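Local coordinates for naphthalene dioxygenase small subunit (Rhodococcus sp., PDB 2B1X), which forms the small (beta) subunit of naphthalene 1,2-dioxygenase, a Rieske non-heme iron oxygenase, and is probably associated with its oxidoreductase activity, at residues E14-E17 against W18-E22; R32-L35 against A36-T39; S73-M76 against R77-L81. All coordinates share one frame; numbering follows the deposited sequence.

Interaction 1: E14-E17 against W18-E22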
ATOM      1  N   GLU B  14      17.366 -18.465  29.443  1.00 28.99           N
ATOM      2  CA  GLU B  14      16.072 -18.897  29.925  1.00 28.87           C
ATOM      3  C   GLU B  14      14.979 -17.884  29.594  1.00 27.35           C
ATOM      4  O   GLU B  14      13.906 -18.262  29.117  1.00 26.68           O
ATOM      5  CB  GLU B  14      16.127 -19.167  31.433  1.00 29.43           C
ATOM      6  CG  GLU B  14      16.937 -20.399  31.811  1.00 33.27           C
ATOM      7  CD  GLU B  14      16.917 -20.689  33.307  1.00 39.04           C
ATOM      8  OE1 GLU B  14      16.255 -19.930  34.073  1.00 40.68           O
ATOM      9  OE2 GLU B  14      17.567 -21.691  33.724  1.00 42.08           O
ATOM     10  N   ILE B  15      15.261 -16.607  29.849  1.00 25.69           N
ATOM     11  CA  ILE B  15      14.289 -15.547  29.608  1.00 24.83           C
ATOM     12  C   ILE B  15      14.009 -15.424  28.113  1.00 23.90           C
ATOM     13  O   ILE B  15      12.854 -15.347  27.692  1.00 23.81           O
ATOM     14  CB  ILE B  15      14.735 -14.214  30.254  1.00 24.89           C
ATOM     15  CG1 ILE B  15      14.497 -14.290  31.776  1.00 24.46           C
ATOM     16  CG2 ILE B  15      13.991 -13.040  29.653  1.00 23.56           C
ATOM     17  CD1 ILE B  15      15.110 -13.164  32.598  1.00 22.37           C
ATOM     18  N   THR B  16      15.066 -15.477  27.322  1.00 22.96           N
ATOM     19  CA  THR B  16      14.929 -15.403  25.873  1.00 22.92           C
ATOM     20  C   THR B  16      14.076 -16.575  25.378  1.00 22.72           C
ATOM     21  O   THR B  16      13.116 -16.361  24.648  1.00 22.38           O
ATOM     22  CB  THR B  16      16.306 -15.317  25.207  1.00 22.95           C
ATOM     23  OG1 THR B  16      16.966 -14.133  25.685  1.00 22.38           O
ATOM     24  CG2 THR B  16      16.174 -15.081  23.689  1.00 21.99           C
ATOM     25  N   GLU B  17      14.376 -17.788  25.856  1.00 22.23           N
ATOM     26  CA  GLU B  17      13.608 -18.968  25.482  1.00 22.15           C
ATOM     27  C   GLU B  17      12.160 -18.833  25.939  1.00 21.13           C
ATOM     28  O   GLU B  17      11.247 -19.248  25.234  1.00 21.02           O
ATOM     29  CB  GLU B  17      14.270 -20.264  25.980  1.00 23.05           C
ATOM     30  CG  GLU B  17      15.517 -20.595  25.135  1.00 27.13           C
ATOM     31  CD  GLU B  17      16.185 -21.935  25.441  1.00 32.36           C
ATOM     32  OE1 GLU B  17      16.009 -22.496  26.560  1.00 32.68           O
ATOM     33  OE2 GLU B  17      16.930 -22.423  24.543  1.00 34.63           O
ATOM     34  N   TRP B  18      11.951 -18.236  27.111  1.00 19.74           N
ATOM     35  CA  TRP B  18      10.600 -18.027  27.623  1.00 18.90           C
ATOM     36  C   TRP B  18       9.827 -17.088  26.672  1.00 17.81           C
ATOM     37  O   TRP B  18       8.674 -17.347  26.320  1.00 17.82           O
ATOM     38  CB  TRP B  18      10.663 -17.480  29.051  1.00 18.37           C
ATOM     39  CG  TRP B  18       9.335 -17.421  29.758  1.00 20.37           C
ATOM     40  CD1 TRP B  18       8.835 -18.339  30.660  1.00 20.21           C
ATOM     41  CD2 TRP B  18       8.350 -16.388  29.646  1.00 18.91           C
ATOM     42  NE1 TRP B  18       7.599 -17.929  31.102  1.00 19.93           N
ATOM     43  CE2 TRP B  18       7.278 -16.738  30.496  1.00 20.51           C
ATOM     44  CE3 TRP B  18       8.264 -15.192  28.912  1.00 20.21           C
ATOM     45  CZ2 TRP B  18       6.132 -15.934  30.633  1.00 20.62           C
ATOM     46  CZ3 TRP B  18       7.124 -14.401  29.034  1.00 21.17           C
ATOM     47  CH2 TRP B  18       6.072 -14.778  29.895  1.00 20.34           C
ATOM     48  N   LEU B  19      10.474 -16.025  26.219  1.00 17.28           N
ATOM     49  CA  LEU B  19       9.812 -15.083  25.315  1.00 16.91           C
ATOM     50  C   LEU B  19       9.430 -15.735  23.996  1.00 16.62           C
ATOM     51  O   LEU B  19       8.362 -15.453  23.426  1.00 16.86           O
ATOM     52  CB  LEU B  19      10.712 -13.869  25.042  1.00 17.18           C
ATOM     53  CG  LEU B  19      10.895 -12.835  26.140  1.00 17.66           C
ATOM     54  CD1 LEU B  19      11.867 -11.790  25.696  1.00 18.15           C
ATOM     55  CD2 LEU B  19       9.545 -12.194  26.463  1.00 18.04           C
ATOM     56  N   TYR B  20      10.298 -16.610  23.496  1.00 15.70           N
ATOM     57  CA  TYR B  20      10.021 -17.239  22.207  1.00 15.62           C
ATOM     58  C   TYR B  20       8.914 -18.275  22.366  1.00 15.55           C
ATOM     59  O   TYR B  20       8.109 -18.450  21.467  1.00 15.93           O
ATOM     60  CB  TYR B  20      11.279 -17.864  21.597  1.00 14.65           C
ATOM     61  CG  TYR B  20      12.393 -16.905  21.262  1.00 14.90           C
ATOM     62  CD1 TYR B  20      13.677 -17.384  21.045  1.00 14.26           C
ATOM     63  CD2 TYR B  20      12.165 -15.522  21.076  1.00 15.70           C
ATOM     64  CE1 TYR B  20      14.718 -16.552  20.705  1.00 14.76           C
ATOM     65  CE2 TYR B  20      13.231 -14.649  20.713  1.00 14.46           C
ATOM     66  CZ  TYR B  20      14.499 -15.183  20.536  1.00 16.20           C
ATOM     67  OH  TYR B  20      15.598 -14.400  20.189  1.00 17.20           O
ATOM     68  N   MET B  21       8.876 -18.952  23.508  1.00 15.78           N
ATOM     69  CA  MET B  21       7.792 -19.894  23.827  1.00 16.37           C
ATOM     70  C   MET B  21       6.444 -19.165  23.966  1.00 16.29           C
ATOM     71  O   MET B  21       5.398 -19.668  23.556  1.00 16.36           O
ATOM     72  CB  MET B  21       8.140 -20.646  25.113  1.00 16.52           C
ATOM     73  CG  MET B  21       7.015 -21.537  25.722  1.00 18.36           C
ATOM     74  SD  MET B  21       5.804 -20.586  26.717  1.00 24.02           S
ATOM     75  CE  MET B  21       6.784 -20.096  28.188  1.00 22.16           C
ATOM     76  N   GLU B  22       6.485 -17.972  24.546  1.00 15.80           N
ATOM     77  CA  GLU B  22       5.287 -17.190  24.752  1.00 16.63           C
ATOM     78  C   GLU B  22       4.711 -16.776  23.407  1.00 16.05           C
ATOM     79  O   GLU B  22       3.521 -16.948  23.168  1.00 15.77           O
ATOM     80  CB  GLU B  22       5.594 -15.937  25.577  1.00 16.70           C
ATOM     81  CG  GLU B  22       4.335 -15.209  26.042  1.00 17.12           C
ATOM     82  CD  GLU B  22       4.457 -13.686  26.037  1.00 19.10           C
ATOM     83  OE1 GLU B  22       5.590 -13.157  25.965  1.00 19.95           O
ATOM     84  OE2 GLU B  22       3.411 -13.003  26.148  1.00 18.76           O
TER
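The amides of Trp-18 to Met-21 donate to the carbonyl oxygens of Glu-14 to Glu-17, one turn earlier, in four i to i+4 bonds of a regular alpha helix, with Trp-18 N to Glu-14 O at 2.8 Å and Tyr-20 N to Thr-16 O at 3.1 Å. On one flank Thr-16 and Tyr-20 run side by side in the same direction. The methyl CG2 of Thr-16 reaches the hydroxyl end of the ring, 3.6 Å from Tyr-20 CZ, because chi1 of -60° sets that methyl opposite the backbone N. The same torsion keeps OG1 near the main chain, where Val-12 O takes its hydrogen bond. Carbonyl Thr-16 O sits over one face of the tyrosine ring, 3.5 Å above its plane and off toward the rim. Elsewhere on the helix the Met-21 chain folds back, so that CE lies 3.6 Å above the plane of the Trp-18 indole, a pairing suited to a flexible thioether. Ile-15, Trp-18 and Leu-19 offer apolar bulk to strands 94-106, 112-124, 132-145 and 148-158, while Tyr-20 packs on Val-102 of a second small subunit. A long N-terminal helix laid across a curved sheet in this way is characteristic of the NTF2-like fold.

Interaction 2: R32-L35 against A36-T39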
ATOM      1  N   ARG B  32      -5.387 -20.315  26.197  1.00 17.61           N
ATOM      2  CA  ARG B  32      -5.575 -20.896  27.521  1.00 18.57           C
ATOM      3  C   ARG B  32      -4.209 -21.213  28.134  1.00 18.52           C
ATOM      4  O   ARG B  32      -3.945 -20.885  29.293  1.00 18.43           O
ATOM      5  CB  ARG B  32      -6.465 -22.142  27.415  1.00 18.46           C
ATOM      6  CG  ARG B  32      -6.729 -22.897  28.732  1.00 20.63           C
ATOM      7  CD  ARG B  32      -7.202 -22.026  29.875  1.00 22.51           C
ATOM      8  NE  ARG B  32      -8.472 -21.353  29.616  1.00 25.72           N
ATOM      9  CZ  ARG B  32      -9.073 -20.531  30.481  1.00 27.64           C
ATOM     10  NH1 ARG B  32      -8.523 -20.295  31.675  1.00 28.06           N
ATOM     11  NH2 ARG B  32     -10.226 -19.955  30.165  1.00 27.08           N
ATOM     12  N   GLU B  33      -3.330 -21.806  27.331  1.00 18.27           N
ATOM     13  CA  GLU B  33      -1.945 -22.044  27.745  1.00 19.24           C
ATOM     14  C   GLU B  33      -1.196 -20.760  28.053  1.00 18.55           C
ATOM     15  O   GLU B  33      -0.450 -20.715  29.008  1.00 18.44           O
ATOM     16  CB  GLU B  33      -1.176 -22.830  26.685  1.00 19.00           C
ATOM     17  CG  GLU B  33      -1.681 -24.254  26.538  1.00 23.37           C
ATOM     18  CD  GLU B  33      -0.760 -25.126  25.703  1.00 28.76           C
ATOM     19  OE1 GLU B  33       0.480 -25.100  25.929  1.00 30.92           O
ATOM     20  OE2 GLU B  33      -1.282 -25.845  24.818  1.00 31.80           O
ATOM     21  N   TRP B  34      -1.387 -19.734  27.228  1.00 18.34           N
ATOM     22  CA  TRP B  34      -0.745 -18.448  27.457  1.00 18.61           C
ATOM     23  C   TRP B  34      -1.215 -17.855  28.792  1.00 19.02           C
ATOM     24  O   TRP B  34      -0.413 -17.298  29.556  1.00 18.81           O
ATOM     25  CB  TRP B  34      -1.037 -17.481  26.309  1.00 18.53           C
ATOM     26  CG  TRP B  34      -0.411 -16.132  26.518  1.00 17.91           C
ATOM     27  CD1 TRP B  34       0.863 -15.738  26.171  1.00 18.01           C
ATOM     28  CD2 TRP B  34      -1.012 -15.014  27.149  1.00 17.19           C
ATOM     29  NE1 TRP B  34       1.068 -14.430  26.538  1.00 17.47           N
ATOM     30  CE2 TRP B  34      -0.064 -13.961  27.146  1.00 17.74           C
ATOM     31  CE3 TRP B  34      -2.271 -14.778  27.710  1.00 17.89           C
ATOM     32  CZ2 TRP B  34      -0.340 -12.686  27.681  1.00 18.62           C
ATOM     33  CZ3 TRP B  34      -2.536 -13.507  28.267  1.00 19.48           C
ATOM     34  CH2 TRP B  34      -1.575 -12.488  28.240  1.00 18.27           C
ATOM     35  N   LEU B  35      -2.512 -17.978  29.070  1.00 19.27           N
ATOM     36  CA  LEU B  35      -3.072 -17.415  30.286  1.00 20.01           C
ATOM     37  C   LEU B  35      -2.380 -17.957  31.554  1.00 20.59           C
ATOM     38  O   LEU B  35      -2.271 -17.247  32.543  1.00 20.63           O
ATOM     39  CB  LEU B  35      -4.592 -17.624  30.329  1.00 20.55           C
ATOM     40  CG  LEU B  35      -5.367 -16.752  31.329  1.00 21.51           C
ATOM     41  CD1 LEU B  35      -5.171 -15.249  31.039  1.00 21.43           C
ATOM     42  CD2 LEU B  35      -6.840 -17.130  31.356  1.00 20.43           C
ATOM     43  N   ALA B  36      -1.889 -19.198  31.491  1.00 20.41           N
ATOM     44  CA  ALA B  36      -1.160 -19.818  32.587  1.00 20.76           C
ATOM     45  C   ALA B  36       0.226 -19.172  32.827  1.00 20.95           C
ATOM     46  O   ALA B  36       0.838 -19.402  33.869  1.00 20.77           O
ATOM     47  CB  ALA B  36      -1.023 -21.333  32.352  1.00 20.79           C
ATOM     48  N   LEU B  37       0.712 -18.363  31.878  1.00 19.95           N
ATOM     49  CA  LEU B  37       2.008 -17.702  32.050  1.00 20.01           C
ATOM     50  C   LEU B  37       1.903 -16.394  32.811  1.00 20.22           C
ATOM     51  O   LEU B  37       2.912 -15.725  33.066  1.00 20.06           O
ATOM     52  CB  LEU B  37       2.679 -17.445  30.695  1.00 19.92           C
ATOM     53  CG  LEU B  37       2.850 -18.645  29.774  1.00 20.12           C
ATOM     54  CD1 LEU B  37       3.401 -18.182  28.413  1.00 19.57           C
ATOM     55  CD2 LEU B  37       3.729 -19.704  30.423  1.00 20.22           C
ATOM     56  N   VAL B  38       0.691 -16.008  33.179  1.00 20.42           N
ATOM     57  CA  VAL B  38       0.552 -14.703  33.790  1.00 21.22           C
ATOM     58  C   VAL B  38       0.312 -14.782  35.264  1.00 21.12           C
ATOM     59  O   VAL B  38      -0.131 -15.775  35.809  1.00 21.74           O
ATOM     60  CB  VAL B  38      -0.503 -13.760  33.113  1.00 21.04           C
ATOM     61  CG1 VAL B  38      -0.311 -13.725  31.578  1.00 21.45           C
ATOM     62  CG2 VAL B  38      -1.927 -14.146  33.516  1.00 21.53           C
ATOM     63  N   THR B  39       0.615 -13.678  35.892  1.00 21.10           N
ATOM     64  CA  THR B  39       0.622 -13.580  37.308  1.00 21.47           C
ATOM     65  C   THR B  39      -0.742 -13.079  37.801  1.00 21.46           C
ATOM     66  O   THR B  39      -1.535 -12.486  37.048  1.00 20.97           O
ATOM     67  CB  THR B  39       1.794 -12.637  37.634  1.00 21.93           C
ATOM     68  OG1 THR B  39       2.541 -13.156  38.739  1.00 24.03           O
ATOM     69  CG2 THR B  39       1.318 -11.248  38.010  1.00 18.68           C
TER
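Trp-34 and Val-38 meet because each first torsion aims at the other: the indole swings opposite its backbone N (chi1 179°), and chi1 of -48° turns the methyl CG1 of Val-38 opposite its own carbonyl carbon. The chain that joins them is a type I beta turn, Leu-35 to Val-38, which leads from helix 31-35 into strand 38-39. Val-38 CG1 lies over the face of the Trp-34 six-membered ring, 4.0 Å from its centroid and 19° off the normal, a CH-pi contact displaced toward the rim. The Leu-37 and Trp-34 side chains cross at about a right angle, with Leu-37 CD1 4.2 Å from Trp-34 CD1. Branched aliphatic residues suit these places, since a methyl can sit against a flat aromatic surface. The polar edge of the indole is served separately, NE1 having its partner in Glu-22 of helix 10-27. The backbone is pinned by Leu-37 N to Trp-34 O at 2.8 Å and by the turn bond from Val-38 N to Leu-35 O at 3.3 Å. Ala-36 N makes two weak bonds, to Arg-32 O and Glu-33 O. The carbonyl that receives the turn bond also meets a side chain: Val-38 CG2 is 3.3 Å from Leu-35 O.

Interaction 3: S73-M76 against R77-L81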
ATOM      1  N   SER B  73      -9.574  -9.421  33.682  1.00 15.70           N
ATOM      2  CA  SER B  73     -10.030  -8.958  32.371  1.00 15.83           C
ATOM      3  C   SER B  73      -9.332  -9.708  31.249  1.00 15.62           C
ATOM      4  O   SER B  73      -9.913  -9.938  30.198  1.00 15.26           O
ATOM      5  CB  SER B  73      -9.849  -7.446  32.222  1.00 16.34           C
ATOM      6  OG  SER B  73      -8.488  -7.098  32.249  1.00 17.14           O
ATOM      7  N   MET B  74      -8.080 -10.081  31.472  1.00 15.91           N
ATOM      8  CA  MET B  74      -7.356 -10.937  30.538  1.00 16.18           C
ATOM      9  C   MET B  74      -8.016 -12.317  30.449  1.00 16.39           C
ATOM     10  O   MET B  74      -8.074 -12.908  29.372  1.00 16.53           O
ATOM     11  CB  MET B  74      -5.896 -11.065  30.975  1.00 16.04           C
ATOM     12  CG  MET B  74      -4.924 -11.557  29.929  1.00 18.22           C
ATOM     13  SD  MET B  74      -5.091 -10.714  28.278  1.00 23.12           S
ATOM     14  CE  MET B  74      -4.157  -9.264  28.526  1.00 21.57           C
ATOM     15  N   GLU B  75      -8.513 -12.829  31.580  1.00 16.28           N
ATOM     16  CA  GLU B  75      -9.249 -14.090  31.583  1.00 16.82           C
ATOM     17  C   GLU B  75     -10.507 -14.006  30.717  1.00 15.99           C
ATOM     18  O   GLU B  75     -10.763 -14.891  29.881  1.00 15.02           O
ATOM     19  CB  GLU B  75      -9.610 -14.515  33.021  1.00 17.29           C
ATOM     20  CG  GLU B  75     -10.353 -15.841  33.092  1.00 20.94           C
ATOM     21  CD  GLU B  75     -10.578 -16.313  34.508  1.00 27.38           C
ATOM     22  OE1 GLU B  75     -10.856 -15.459  35.389  1.00 31.94           O
ATOM     23  OE2 GLU B  75     -10.471 -17.532  34.754  1.00 31.29           O
ATOM     24  N   MET B  76     -11.282 -12.946  30.936  1.00 15.59           N
ATOM     25  CA  MET B  76     -12.450 -12.648  30.112  1.00 15.43           C
ATOM     26  C   MET B  76     -12.121 -12.636  28.606  1.00 15.14           C
ATOM     27  O   MET B  76     -12.851 -13.206  27.806  1.00 13.86           O
ATOM     28  CB  MET B  76     -13.035 -11.289  30.497  1.00 16.48           C
ATOM     29  CG  MET B  76     -14.412 -11.021  29.893  1.00 21.08           C
ATOM     30  SD  MET B  76     -14.527  -9.406  29.168  1.00 31.85           S
ATOM     31  CE  MET B  76     -13.706  -9.685  27.659  1.00 30.11           C
ATOM     32  N   ARG B  77     -10.998 -12.020  28.258  1.00 14.47           N
ATOM     33  CA  ARG B  77     -10.531 -11.914  26.864  1.00 15.26           C
ATOM     34  C   ARG B  77     -10.349 -13.323  26.296  1.00 15.29           C
ATOM     35  O   ARG B  77     -10.788 -13.596  25.179  1.00 15.83           O
ATOM     36  CB  ARG B  77      -9.218 -11.099  26.808  1.00 14.96           C
ATOM     37  CG  ARG B  77      -8.829 -10.512  25.459  1.00 17.52           C
ATOM     38  CD  ARG B  77      -7.632  -9.516  25.526  1.00 16.35           C
ATOM     39  NE  ARG B  77      -7.920  -8.327  26.350  1.00 17.11           N
ATOM     40  CZ  ARG B  77      -8.680  -7.290  25.955  1.00 17.75           C
ATOM     41  NH1 ARG B  77      -9.212  -7.255  24.735  1.00 15.35           N
ATOM     42  NH2 ARG B  77      -8.908  -6.271  26.784  1.00 17.23           N
ATOM     43  N   VAL B  78      -9.757 -14.223  27.091  1.00 14.86           N
ATOM     44  CA  VAL B  78      -9.503 -15.598  26.662  1.00 14.83           C
ATOM     45  C   VAL B  78     -10.813 -16.390  26.659  1.00 14.72           C
ATOM     46  O   VAL B  78     -11.104 -17.143  25.731  1.00 15.18           O
ATOM     47  CB  VAL B  78      -8.413 -16.288  27.530  1.00 15.02           C
ATOM     48  CG1 VAL B  78      -8.299 -17.793  27.222  1.00 14.38           C
ATOM     49  CG2 VAL B  78      -7.053 -15.586  27.366  1.00 15.03           C
ATOM     50  N   LEU B  79     -11.623 -16.210  27.683  1.00 14.96           N
ATOM     51  CA  LEU B  79     -12.914 -16.892  27.724  1.00 14.87           C
ATOM     52  C   LEU B  79     -13.719 -16.517  26.475  1.00 14.80           C
ATOM     53  O   LEU B  79     -14.370 -17.354  25.905  1.00 15.22           O
ATOM     54  CB  LEU B  79     -13.690 -16.553  28.996  1.00 14.28           C
ATOM     55  CG  LEU B  79     -13.189 -17.254  30.261  1.00 16.27           C
ATOM     56  CD1 LEU B  79     -13.690 -16.513  31.533  1.00 15.65           C
ATOM     57  CD2 LEU B  79     -13.621 -18.738  30.260  1.00 12.54           C
ATOM     58  N   ARG B  80     -13.652 -15.262  26.054  1.00 14.95           N
ATOM     59  CA  ARG B  80     -14.418 -14.820  24.895  1.00 15.54           C
ATOM     60  C   ARG B  80     -13.971 -15.593  23.649  1.00 15.77           C
ATOM     61  O   ARG B  80     -14.787 -16.118  22.908  1.00 15.32           O
ATOM     62  CB  ARG B  80     -14.249 -13.322  24.685  1.00 15.30           C
ATOM     63  CG  ARG B  80     -15.291 -12.705  23.768  1.00 14.63           C
ATOM     64  CD  ARG B  80     -15.008 -11.264  23.424  1.00 15.61           C
ATOM     65  NE  ARG B  80     -14.254 -11.120  22.200  1.00 15.05           N
ATOM     66  CZ  ARG B  80     -14.761 -11.292  20.979  1.00 13.82           C
ATOM     67  NH1 ARG B  80     -16.028 -11.619  20.814  1.00 11.84           N
ATOM     68  NH2 ARG B  80     -14.002 -11.088  19.908  1.00 12.43           N
ATOM     69  N   LEU B  81     -12.659 -15.685  23.466  1.00 16.56           N
ATOM     70  CA  LEU B  81     -12.071 -16.417  22.337  1.00 17.82           C
ATOM     71  C   LEU B  81     -12.357 -17.924  22.341  1.00 18.42           C
ATOM     72  O   LEU B  81     -12.201 -18.567  21.311  1.00 19.69           O
ATOM     73  CB  LEU B  81     -10.569 -16.138  22.246  1.00 17.66           C
ATOM     74  CG  LEU B  81     -10.194 -14.692  21.912  1.00 18.47           C
ATOM     75  CD1 LEU B  81      -8.773 -14.366  22.341  1.00 18.02           C
ATOM     76  CD2 LEU B  81     -10.406 -14.372  20.384  1.00 17.91           C
TER
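Met-74 and Arg-77 bring a thioether against the base of a guanidinium: Met-74 SD is 3.9 Å from Arg-77 CD and lies at the edge of the guanidinium, near its plane. The Met-74 chain is bent at both outer torsions, which a thioether readily allows. Arg-77 runs extended and then kinks at chi3 (-62°), so its aliphatic part passes the sulfur before the charged end turns away. Its NE forms a salt bridge with Asp-69, to which Ser-73 OG also hydrogen-bonds, a short hydroxyl side chain sufficing there.

On another flank Glu-75 and Leu-79 lie alongside each other and point the same way. With CG of Glu-75 opposite the backbone N (chi1 -179°), that CG comes 3.7 Å from Leu-79 CD1, an apolar contact that a glutamate stem can make while the carboxylate extends beyond. Leu-79 N donates to Glu-75 O at 2.7 Å, along the same side of the helix. Met-76 curls back, its CE 3.6 Å from Arg-77 N. Glu-75, Met-76 and Leu-79 all pack on His-313 of the large subunit. This face of helix 71-81 is thus part of the interface between the small and large subunits of the dioxygenase, where Arg-77 NH1 hydrogen-bonds to Ser-365 O of the large subunit and Arg-80, bent at chi3, forms a salt bridge with Asp-371 of the same chain.

How the interactions relate
From the N terminus the three contacts follow in series, each confined to neighbouring turns of the chain, so none nests in or crosses another and none closes a long loop. Interaction 1 lies in helix 10-27, which covers the sheet; interaction 2 takes the chain from helix 31-35 into strand 38-39; interaction 3 lies in helix 71-81. Interaction 2 is the middle piece. Toward interaction 1, Glu-22 OE2 probably bonds to Trp-34 NE1 at 2.8 Å, and Leu-37 packs on Trp-18 and Met-21. Toward interaction 3, Trp-34 CZ3 rests 3.5 Å from Met-74 CG. Interactions 1 and 3 do not touch, their nearest atoms being about 9 Å apart.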